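Local coordinates for protein 2',5'-phosphodiesterase 12 (Homo sapiens, PDB 4Z0V) that belongs to the endonuclease/exonuclease/phosphatase family, joining a DNase I-like domain that carries a magnesium ion to a beta-rich N-terminal domain, at residues V25-L29 and S189-A195. Sequence-based numbering, arbitrary orientation.
Sequences VCPKL and SDSLVPA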
loop_
_atom_site.group_PDB
_atom_site.type_symbol
_atom_site.label_atom_id
_atom_site.label_comp_id
_atom_site.label_asym_id
_atom_site.label_seq_id
_atom_site.Cartn_x
_atom_site.Cartn_y
_atom_site.Cartn_z
ATOM N N VAL A 25 10.738 12.417 9.983
ATOM C CA VAL A 25 11.227 13.236 8.873
ATOM C C VAL A 25 12.105 12.308 8.049
ATOM O O VAL A 25 13.166 11.885 8.534
ATOM C CB VAL A 25 12.003 14.498 9.361
ATOM C CG1 VAL A 25 12.510 15.306 8.166
ATOM C CG2 VAL A 25 11.130 15.367 10.260
ATOM N N CYS A 26 11.626 11.940 6.848
ATOM C CA CYS A 26 12.274 10.946 5.991
ATOM C C CYS A 26 12.845 11.606 4.749
ATOM O O CYS A 26 12.120 11.856 3.786
ATOM C CB CYS A 26 11.280 9.840 5.636
ATOM S SG CYS A 26 10.476 9.094 7.074
ATOM N N PRO A 27 14.143 11.938 4.765
ATOM C CA PRO A 27 14.718 12.613 3.602
ATOM C C PRO A 27 14.769 11.726 2.376
ATOM O O PRO A 27 15.003 10.524 2.495
ATOM C CB PRO A 27 16.146 12.958 4.050
ATOM C CG PRO A 27 16.459 12.023 5.158
ATOM C CD PRO A 27 15.145 11.726 5.828
ATOM N N LYS A 28 14.603 12.342 1.201
ATOM C CA LYS A 28 14.810 11.653 -0.059
ATOM C C LYS A 28 16.303 11.718 -0.291
ATOM O O LYS A 28 16.885 12.801 -0.170
ATOM C CB LYS A 28 14.002 12.324 -1.195
ATOM C CG LYS A 28 14.162 11.652 -2.559
ATOM C CD LYS A 28 13.212 12.338 -3.532
ATOM C CE LYS A 28 13.337 11.847 -4.929
ATOM N NZ LYS A 28 12.276 12.429 -5.792
ATOM N N LEU A 29 16.937 10.565 -0.463
ATOM C CA LEU A 29 18.372 10.461 -0.746
ATOM C C LEU A 29 18.553 9.476 -1.836
ATOM O O LEU A 29 18.300 8.293 -1.622
ATOM C CB LEU A 29 19.259 10.016 0.443
ATOM C CG LEU A 29 18.848 10.183 1.882
ATOM C CD1 LEU A 29 19.654 9.248 2.723
ATOM C CD2 LEU A 29 19.165 11.562 2.376
ATOM N N SER A 189 7.577 8.039 -5.491
ATOM C CA SER A 189 8.978 8.436 -5.531
ATOM C C SER A 189 9.411 9.405 -4.424
ATOM O O SER A 189 10.571 9.318 -4.002
ATOM C CB SER A 189 9.306 9.038 -6.901
ATOM O OG SER A 189 8.461 10.148 -7.150
ATOM N N ASP A 190 8.529 10.313 -3.962
ATOM C CA ASP A 190 8.916 11.367 -3.002
ATOM C C ASP A 190 8.486 11.137 -1.564
ATOM O O ASP A 190 9.031 11.797 -0.676
ATOM C CB ASP A 190 8.358 12.742 -3.432
ATOM C CG ASP A 190 8.604 13.108 -4.889
ATOM O OD1 ASP A 190 9.487 12.491 -5.516
ATOM O OD2 ASP A 190 7.885 13.978 -5.402
ATOM N N SER A 191 7.512 10.238 -1.317
ATOM C CA SER A 191 7.076 10.012 0.056
ATOM C C SER A 191 7.309 8.559 0.503
ATOM O O SER A 191 7.947 8.329 1.527
ATOM C CB SER A 191 5.601 10.365 0.195
ATOM O OG SER A 191 5.125 10.003 1.483
ATOM N N LEU A 192 6.750 7.597 -0.227
ATOM C CA LEU A 192 6.850 6.191 0.196
ATOM C C LEU A 192 8.262 5.633 0.048
ATOM O O LEU A 192 8.773 5.051 0.999
ATOM C CB LEU A 192 5.848 5.329 -0.581
ATOM C CG LEU A 192 4.415 5.828 -0.496
ATOM C CD1 LEU A 192 3.547 5.069 -1.469
ATOM C CD2 LEU A 192 3.855 5.681 0.955
ATOM N N VAL A 193 8.911 5.820 -1.113
ATOM C CA VAL A 193 10.255 5.273 -1.288
ATOM C C VAL A 193 11.222 5.860 -0.221
ATOM O O VAL A 193 11.819 5.064 0.478
ATOM C CB VAL A 193 10.777 5.397 -2.737
ATOM C CG1 VAL A 193 12.297 5.254 -2.800
ATOM C CG2 VAL A 193 10.116 4.344 -3.627
ATOM N N PRO A 194 11.315 7.182 0.027
ATOM C CA PRO A 194 12.252 7.660 1.072
ATOM C C PRO A 194 11.914 7.160 2.477
ATOM O O PRO A 194 12.831 6.780 3.212
ATOM C CB PRO A 194 12.114 9.189 0.987
ATOM C CG PRO A 194 11.657 9.445 -0.436
ATOM C CD PRO A 194 10.691 8.322 -0.681
ATOM N N ALA A 195 10.625 7.131 2.859
ATOM C CA ALA A 195 10.280 6.671 4.197
ATOM C C ALA A 195 10.542 5.182 4.354
ATOM O O ALA A 195 11.176 4.741 5.322
ATOM C CB ALA A 195 8.810 6.966 4.492
HETATM O O HOH W 1 14.344 8.725 4.550
#
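Lys28 lies alongside Pro194, the two side chains pointing the same way, and then runs on past the proline to the carboxylate of Asp190. Its CG stands anti to the backbone N (chi1 -180°) and every later torsion is also extended, which carries NZ to Asp190, one turn earlier in the helix. CB of Lys28 rests 3.8 Å from CG of Pro194, and CD and CE pass the carbonyl oxygen of Ser189. At the end, NZ of Lys28 forms a salt bridge and hydrogen bond of 2.8 Å with OD1 of Asp190. The ammonium comes from above the carboxylate, 39° out of its plane, a tilt that a charge attraction tolerates well. A short, charged aspartate suits this exposed turn, where the lysine end arrives. Glu12 of strand 9-14 adds a weak, long ion pair to the same nitrogen.

Proline suits the middle of the contact: its compact ring lies against Pro27 and Lys28 where the strand begins, with CB 3.5 Å from the carbonyl O of Pro27, and the helix kinks at Pro194, where the ring nitrogen has no hydrogen to give to the preceding turn. Beside this ring a water donates to both Pro27 O and Pro194 O, 2.8 Å from each; Arg64 also bonds to Pro27 O. Further along, the slim, weakly polar arm of Cys26 suits a buried place against Ala195: SG, beside its own backbone N (chi1 -53°), meets the alanine methyl CB at 3.7 Å. That small methyl is consistent with the 5.0 Å between CA of Cys26 and CA of Ala195.

Leu192 packs on helix 159-172, and Ala195 touches both sides. Apolar packing, a water bridge and an ion pair at the more exposed edge thus join the N-terminal domain to helix 185-198 of the DNase I-like domain.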